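Local coordinates for protein probable enoyl-CoA hydratase/isomerase (Pseudomonas aeruginosa PAO1, PDB 5YLO) that probably isomerises Delta3-enoyl-CoA to Delta2-enoyl-CoA thioesters in the breakdown of unsaturated fatty acids, at residues A[32-37]-A[87-92]; A[39-44]-A[94-99]. All blocks are in the same frame, centred on the assembly; numbering follows the deposited sequence.

Contact 1: residues A[32-37]-A[87-92]; sequences PTLEAL and EAAHAL
Residues 32-37 and 87-92 are helical segments running the same way, their axes 30° apart and 9.1 Å at closest approach, with the backbones nearest where Leu34 faces Ala89. Leu34 and Leu92 carry most of the bridging. The CG of Leu34 lies anti to its own carbonyl carbon (chi1 -62°), and the two methyls fork against different parts of the second helix. CD1 settles between the small alanines, 3.8 Å from Ala88 CB and 3.7 Å from Ala89 N, so the leucine reaches the backbone itself. CD2 reaches toward the C-terminal end of 87-92 to meet the methyl CD2 of Leu92 at 3.7 Å, the two side chains crossing at about a right angle. The other branch of Leu92 packs on the next turn of the first helix, its CD1 4.0 Å from Leu37 CG. The contact is wholly apolar: two near-parallel helices of the crotonase fold packed through alanine and leucine side chains. Both Leu37 and Leu92 also touch Leu118 of helix 114-120, while Leu37 rests on Leu18 and Leu20 of strand 15-20 in the central sheet; farther round helix 85-97, His90 packs against Leu229 of the second subunit.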
ATOM      1  N   PRO A  32      -7.313 -15.709  30.182  1.00 74.58           N
ATOM      2  CA  PRO A  32      -6.030 -16.242  30.677  1.00 69.07           C
ATOM      3  C   PRO A  32      -4.948 -16.293  29.614  1.00 66.62           C
ATOM      4  O   PRO A  32      -3.795 -15.958  29.905  1.00 75.12           O
ATOM      5  CB  PRO A  32      -6.403 -17.638  31.178  1.00 70.38           C
ATOM      6  CG  PRO A  32      -7.825 -17.544  31.532  1.00 71.44           C
ATOM      7  CD  PRO A  32      -8.427 -16.626  30.499  1.00 75.06           C
ATOM      8  N   THR A  33      -5.284 -16.713  28.392  1.00 62.76           N
ATOM      9  CA  THR A  33      -4.298 -16.730  27.316  1.00 60.53           C
ATOM     10  C   THR A  33      -3.872 -15.315  26.946  1.00 59.09           C
ATOM     11  O   THR A  33      -2.674 -15.026  26.826  1.00 57.80           O
ATOM     12  CB  THR A  33      -4.868 -17.455  26.096  1.00 59.56           C
ATOM     13  OG1 THR A  33      -5.603 -18.607  26.526  1.00 78.95           O
ATOM     14  CG2 THR A  33      -3.754 -17.900  25.164  1.00 58.32           C
ATOM     15  N   LEU A  34      -4.846 -14.418  26.761  1.00 61.39           N
ATOM     16  CA  LEU A  34      -4.538 -13.030  26.434  1.00 56.23           C
ATOM     17  C   LEU A  34      -3.577 -12.430  27.448  1.00 57.18           C
ATOM     18  O   LEU A  34      -2.532 -11.890  27.078  1.00 56.06           O
ATOM     19  CB  LEU A  34      -5.824 -12.206  26.361  1.00 56.22           C
ATOM     20  CG  LEU A  34      -6.848 -12.596  25.292  1.00 55.55           C
ATOM     21  CD1 LEU A  34      -8.127 -11.785  25.451  1.00 56.25           C
ATOM     22  CD2 LEU A  34      -6.269 -12.424  23.897  1.00 53.37           C
ATOM     23  N   GLU A  35      -3.899 -12.552  28.740  1.00 59.63           N
ATOM     24  CA  GLU A  35      -3.077 -11.940  29.780  1.00 63.71           C
ATOM     25  C   GLU A  35      -1.700 -12.590  29.875  1.00 61.55           C
ATOM     26  O   GLU A  35      -0.698 -11.898  30.086  1.00 61.63           O
ATOM     27  CB  GLU A  35      -3.792 -12.017  31.130  1.00 64.17           C
ATOM     28  CG  GLU A  35      -5.010 -11.121  31.248  1.00 77.78           C
ATOM     29  CD  GLU A  35      -5.480 -10.969  32.682  1.00 87.74           C
ATOM     30  OE1 GLU A  35      -6.582 -11.456  33.009  1.00 83.82           O
ATOM     31  OE2 GLU A  35      -4.738 -10.370  33.488  1.00 93.27           O
ATOM     32  N   ALA A  36      -1.629 -13.916  29.740  1.00 65.23           N
ATOM     33  CA  ALA A  36      -0.347 -14.602  29.880  1.00 69.04           C
ATOM     34  C   ALA A  36       0.625 -14.169  28.789  1.00 64.91           C
ATOM     35  O   ALA A  36       1.754 -13.754  29.074  1.00 64.93           O
ATOM     36  CB  ALA A  36      -0.555 -16.117  29.853  1.00 65.75           C
ATOM     37  N   LEU A  37       0.197 -14.264  27.528  1.00 58.41           N
ATOM     38  CA  LEU A  37       1.002 -13.757  26.422  1.00 58.92           C
ATOM     39  C   LEU A  37       1.274 -12.266  26.591  1.00 58.95           C
ATOM     40  O   LEU A  37       2.354 -11.774  26.247  1.00 55.32           O
ATOM     41  CB  LEU A  37       0.277 -14.043  25.104  1.00 54.48           C
ATOM     42  CG  LEU A  37       0.932 -13.798  23.745  1.00 56.09           C
ATOM     43  CD1 LEU A  37       2.315 -14.407  23.695  1.00 57.44           C
ATOM     44  CD2 LEU A  37       0.055 -14.372  22.637  1.00 62.08           C
ATOM     45  N   GLU A  87     -11.087  -5.667  26.286  1.00 54.37           N
ATOM     46  CA  GLU A  87     -10.044  -4.840  26.881  1.00 54.52           C
ATOM     47  C   GLU A  87      -8.714  -5.584  26.933  1.00 56.94           C
ATOM     48  O   GLU A  87      -7.656  -5.001  26.669  1.00 53.04           O
ATOM     49  CB  GLU A  87     -10.469  -4.391  28.282  1.00 66.40           C
ATOM     50  CG  GLU A  87     -11.648  -3.411  28.310  1.00 88.53           C
ATOM     51  CD  GLU A  87     -12.953  -4.024  27.820  1.00 96.44           C
ATOM     52  OE1 GLU A  87     -13.218  -5.200  28.144  1.00 85.44           O
ATOM     53  OE2 GLU A  87     -13.706  -3.337  27.097  1.00 99.35           O
ATOM     54  N   ALA A  88      -8.748  -6.878  27.260  1.00 57.92           N
ATOM     55  CA  ALA A  88      -7.517  -7.657  27.327  1.00 55.84           C
ATOM     56  C   ALA A  88      -6.938  -7.902  25.939  1.00 50.75           C
ATOM     57  O   ALA A  88      -5.713  -7.916  25.765  1.00 46.14           O
ATOM     58  CB  ALA A  88      -7.774  -8.984  28.041  1.00 67.79           C
ATOM     59  N   ALA A  89      -7.800  -8.102  24.939  1.00 53.51           N
ATOM     60  CA  ALA A  89      -7.316  -8.369  23.589  1.00 53.67           C
ATOM     61  C   ALA A  89      -6.677  -7.130  22.971  1.00 56.12           C
ATOM     62  O   ALA A  89      -5.598  -7.215  22.374  1.00 44.07           O
ATOM     63  CB  ALA A  89      -8.457  -8.883  22.712  1.00 50.85           C
ATOM     64  N   HIS A  90      -7.326  -5.969  23.109  1.00 49.85           N
ATOM     65  CA  HIS A  90      -6.795  -4.747  22.510  1.00 42.90           C
ATOM     66  C   HIS A  90      -5.479  -4.326  23.150  1.00 42.96           C
ATOM     67  O   HIS A  90      -4.612  -3.765  22.471  1.00 42.41           O
ATOM     68  CB  HIS A  90      -7.816  -3.616  22.612  1.00 48.14           C
ATOM     69  CG  HIS A  90      -8.989  -3.774  21.695  1.00 44.49           C
ATOM     70  ND1 HIS A  90      -9.978  -2.821  21.581  1.00 50.16           N
ATOM     71  CD2 HIS A  90      -9.328  -4.772  20.846  1.00 45.04           C
ATOM     72  CE1 HIS A  90     -10.877  -3.226  20.703  1.00 60.31           C
ATOM     73  NE2 HIS A  90     -10.507  -4.407  20.242  1.00 58.56           N
ATOM     74  N   ALA A  91      -5.308  -4.576  24.450  1.00 43.19           N
ATOM     75  CA  ALA A  91      -4.021  -4.294  25.075  1.00 44.91           C
ATOM     76  C   ALA A  91      -2.938  -5.218  24.532  1.00 42.69           C
ATOM     77  O   ALA A  91      -1.790  -4.798  24.348  1.00 43.04           O
ATOM     78  CB  ALA A  91      -4.127  -4.420  26.593  1.00 48.41           C
ATOM     79  N   LEU A  92      -3.292  -6.476  24.254  1.00 51.98           N
ATOM     80  CA  LEU A  92      -2.318  -7.428  23.727  1.00 48.34           C
ATOM     81  C   LEU A  92      -1.936  -7.091  22.290  1.00 44.88           C
ATOM     82  O   LEU A  92      -0.753  -7.114  21.931  1.00 47.15           O
ATOM     83  CB  LEU A  92      -2.874  -8.849  23.815  1.00 42.37           C
ATOM     84  CG  LEU A  92      -2.107  -9.932  23.051  1.00 41.76           C
ATOM     85  CD1 LEU A  92      -0.722 -10.145  23.642  1.00 48.53           C
ATOM     86  CD2 LEU A  92      -2.893 -11.233  23.034  1.00 58.64           C
TER

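Contact 2: residues A[39-44]-A[94-99]; sequences VRLDAC and GRLHAL
Leu41 of helix 31-46 packs against Leu96 and Leu99, and these three leucines make the close-packed side of the contact. Its CG is turned beside the backbone N (chi1 -77°), which carries both methyls to Leu96: Leu41 CD1 and CD2 each lie 3.8 Å from Leu96 CD1, so the one methyl of Leu96 sits against both branches. Leu99 comes in at the root of the same side chain, its CD1 3.7 Å from Leu41 O and 4.1 Å from Leu41 CB. It belongs to the turn that follows helix 85-97, where Ala98 is first to leave helical geometry. In the crotonase fold, helices of this kind lie against a central beta-sheet, and the leucines here reach it: Leu41 touches Leu18 of strand 15-20, Leu96 touches Leu55 and Leu99 touches Val53 of strand 52-56. The other side is polar and less enclosed. Arg95 starts out extended, its aliphatic CD passing 4.2 Å from Leu41 CB, then bends at chi3 (-62°) to bring its guanidinium beside Asp42. A salt bridge of 3.0 Å joins Arg95 NH2 to Asp42 OD1. The carboxylate and guanidinium planes, 85° apart, go with one close N-O pair, not the two-pronged pairing of a coplanar approach, and the second oxygen, Asp42 OD2, forms a salt bridge with Arg46 in the same helix.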
ATOM      1  N   VAL A  39       1.726 -10.635  29.409  1.00 60.58           N
ATOM      2  CA  VAL A  39       2.792 -10.392  30.380  1.00 62.62           C
ATOM      3  C   VAL A  39       4.122 -10.952  29.884  1.00 62.54           C
ATOM      4  O   VAL A  39       5.180 -10.349  30.100  1.00 67.77           O
ATOM      5  CB  VAL A  39       2.406 -10.970  31.755  1.00 65.79           C
ATOM      6  CG1 VAL A  39       3.508 -10.720  32.776  1.00 68.78           C
ATOM      7  CG2 VAL A  39       1.098 -10.365  32.232  1.00 70.29           C
ATOM      8  N   ARG A  40       4.096 -12.104  29.207  1.00 71.70           N
ATOM      9  CA  ARG A  40       5.333 -12.702  28.711  1.00 74.17           C
ATOM     10  C   ARG A  40       5.981 -11.831  27.641  1.00 70.03           C
ATOM     11  O   ARG A  40       7.213 -11.764  27.546  1.00 73.01           O
ATOM     12  CB  ARG A  40       5.054 -14.105  28.168  1.00 78.62           C
ATOM     13  CG  ARG A  40       6.287 -14.879  27.719  1.00 91.44           C
ATOM     14  CD  ARG A  40       7.011 -15.544  28.883  1.00 91.56           C
ATOM     15  NE  ARG A  40       8.091 -14.721  29.421  1.00100.09           N
ATOM     16  CZ  ARG A  40       9.349 -14.755  28.989  1.00 94.99           C
ATOM     17  NH1 ARG A  40      10.263 -13.974  29.542  1.00 93.48           N
ATOM     18  NH2 ARG A  40       9.697 -15.568  28.002  1.00 85.25           N
ATOM     19  N   LEU A  41       5.168 -11.157  26.821  1.00 63.53           N
ATOM     20  CA  LEU A  41       5.718 -10.245  25.823  1.00 63.75           C
ATOM     21  C   LEU A  41       6.478  -9.101  26.482  1.00 60.84           C
ATOM     22  O   LEU A  41       7.548  -8.703  26.007  1.00 59.29           O
ATOM     23  CB  LEU A  41       4.603  -9.699  24.932  1.00 56.55           C
ATOM     24  CG  LEU A  41       4.057 -10.627  23.848  1.00 54.36           C
ATOM     25  CD1 LEU A  41       2.887  -9.969  23.141  1.00 61.96           C
ATOM     26  CD2 LEU A  41       5.146 -10.994  22.855  1.00 55.77           C
ATOM     27  N   ASP A  42       5.937  -8.558  27.575  1.00 58.75           N
ATOM     28  CA  ASP A  42       6.632  -7.496  28.293  1.00 62.90           C
ATOM     29  C   ASP A  42       7.960  -7.989  28.849  1.00 65.77           C
ATOM     30  O   ASP A  42       8.943  -7.239  28.891  1.00 69.07           O
ATOM     31  CB  ASP A  42       5.745  -6.952  29.413  1.00 63.96           C
ATOM     32  CG  ASP A  42       6.433  -5.881  30.236  1.00 75.16           C
ATOM     33  OD1 ASP A  42       6.507  -4.726  29.766  1.00 78.86           O
ATOM     34  OD2 ASP A  42       6.896  -6.192  31.355  1.00 82.38           O
ATOM     35  N   ALA A  43       8.014  -9.253  29.273  1.00 69.98           N
ATOM     36  CA  ALA A  43       9.270  -9.809  29.759  1.00 71.02           C
ATOM     37  C   ALA A  43      10.285  -9.949  28.630  1.00 65.71           C
ATOM     38  O   ALA A  43      11.490  -9.784  28.849  1.00 79.55           O
ATOM     39  CB  ALA A  43       9.021 -11.156  30.436  1.00 71.31           C
ATOM     40  N   CYS A  44       9.818 -10.242  27.414  1.00 62.89           N
ATOM     41  CA  CYS A  44      10.741 -10.393  26.292  1.00 62.24           C
ATOM     42  C   CYS A  44      11.396  -9.067  25.926  1.00 67.22           C
ATOM     43  O   CYS A  44      12.595  -9.025  25.626  1.00 71.59           O
ATOM     44  CB  CYS A  44      10.013 -10.986  25.086  1.00 59.65           C
ATOM     45  SG  CYS A  44       9.554 -12.725  25.277  1.00 86.64           S
ATOM     46  N   GLY A  94      -1.963  -4.237  20.775  1.00 37.18           N
ATOM     47  CA  GLY A  94      -1.161  -3.027  20.697  1.00 38.89           C
ATOM     48  C   GLY A  94       0.300  -3.244  21.045  1.00 39.53           C
ATOM     49  O   GLY A  94       1.187  -2.692  20.390  1.00 44.06           O
ATOM     50  N   ARG A  95       0.541  -3.980  22.134  1.00 40.91           N
ATOM     51  CA  ARG A  95       1.895  -4.296  22.605  1.00 42.08           C
ATOM     52  C   ARG A  95       2.709  -5.186  21.658  1.00 46.39           C
ATOM     53  O   ARG A  95       3.887  -4.928  21.412  1.00 55.21           O
ATOM     54  CB  ARG A  95       1.839  -4.933  23.996  1.00 44.18           C
ATOM     55  CG  ARG A  95       3.193  -5.360  24.537  1.00 51.45           C
ATOM     56  CD  ARG A  95       3.068  -5.960  25.928  1.00 69.25           C
ATOM     57  NE  ARG A  95       2.541  -4.999  26.892  1.00 82.50           N
ATOM     58  CZ  ARG A  95       3.295  -4.177  27.615  1.00 91.81           C
ATOM     59  NH1 ARG A  95       2.728  -3.333  28.469  1.00 84.25           N
ATOM     60  NH2 ARG A  95       4.613  -4.196  27.485  1.00100.19           N
ATOM     61  N   LEU A  96       2.074  -6.230  21.132  1.00 46.51           N
ATOM     62  CA  LEU A  96       2.719  -7.132  20.183  1.00 43.69           C
ATOM     63  C   LEU A  96       3.076  -6.397  18.898  1.00 36.57           C
ATOM     64  O   LEU A  96       4.166  -6.579  18.347  1.00 41.98           O
ATOM     65  CB  LEU A  96       1.816  -8.327  19.878  1.00 43.58           C
ATOM     66  CG  LEU A  96       2.405  -9.348  18.902  1.00 46.33           C
ATOM     67  CD1 LEU A  96       3.688  -9.948  19.463  1.00 48.58           C
ATOM     68  CD2 LEU A  96       1.389 -10.434  18.585  1.00 44.21           C
ATOM     69  N   HIS A  97       2.162  -5.555  18.414  1.00 34.53           N
ATOM     70  CA  HIS A  97       2.389  -4.835  17.168  1.00 34.13           C
ATOM     71  C   HIS A  97       3.559  -3.867  17.288  1.00 37.26           C
ATOM     72  O   HIS A  97       4.313  -3.673  16.328  1.00 40.50           O
ATOM     73  CB  HIS A  97       1.109  -4.102  16.767  1.00 42.27           C
ATOM     74  CG  HIS A  97       1.309  -3.041  15.732  1.00 40.97           C
ATOM     75  ND1 HIS A  97       1.124  -1.701  15.995  1.00 43.35           N
ATOM     76  CD2 HIS A  97       1.670  -3.123  14.429  1.00 40.56           C
ATOM     77  CE1 HIS A  97       1.367  -1.001  14.901  1.00 47.83           C
ATOM     78  NE2 HIS A  97       1.700  -1.839  13.936  1.00 48.23           N
ATOM     79  N   ALA A  98       3.732  -3.258  18.461  1.00 46.30           N
ATOM     80  CA  ALA A  98       4.778  -2.270  18.697  1.00 47.16           C
ATOM     81  C   ALA A  98       5.965  -2.832  19.472  1.00 45.71           C
ATOM     82  O   ALA A  98       6.776  -2.055  19.984  1.00 46.30           O
ATOM     83  CB  ALA A  98       4.200  -1.064  19.437  1.00 43.88           C
ATOM     84  N   LEU A  99       6.086  -4.156  19.561  1.00 41.58           N
ATOM     85  CA  LEU A  99       7.142  -4.773  20.354  1.00 42.82           C
ATOM     86  C   LEU A  99       8.518  -4.404  19.809  1.00 52.78           C
ATOM     87  O   LEU A  99       8.728  -4.341  18.595  1.00 46.06           O
ATOM     88  CB  LEU A  99       6.968  -6.290  20.357  1.00 43.77           C
ATOM     89  CG  LEU A  99       7.697  -7.062  21.454  1.00 53.34           C
ATOM     90  CD1 LEU A  99       6.852  -7.097  22.719  1.00 53.09           C
ATOM     91  CD2 LEU A  99       8.044  -8.464  20.985  1.00 50.61           C
TER

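Contacts 1 and 2 are successive levels of one interface between helices 31-46 and 85-97, their centres 10 Å apart. The apolar packing is continuous from one to the other: Leu92 CD1 of contact 1 lies 3.6 Å from Leu41 CD1 of contact 2. The level at 32-37/87-92 uses alanines and leucines alone, whereas the one at 39-44/94-99 adds a charged pair along its outer edge. A glycerol, probably from the crystallisation liquor, lies about 4 Å from the side chain of Ala89 in contact 1 and is weakly hydrogen-bonded to His90 NE2; whether it marks a functional pocket is not established.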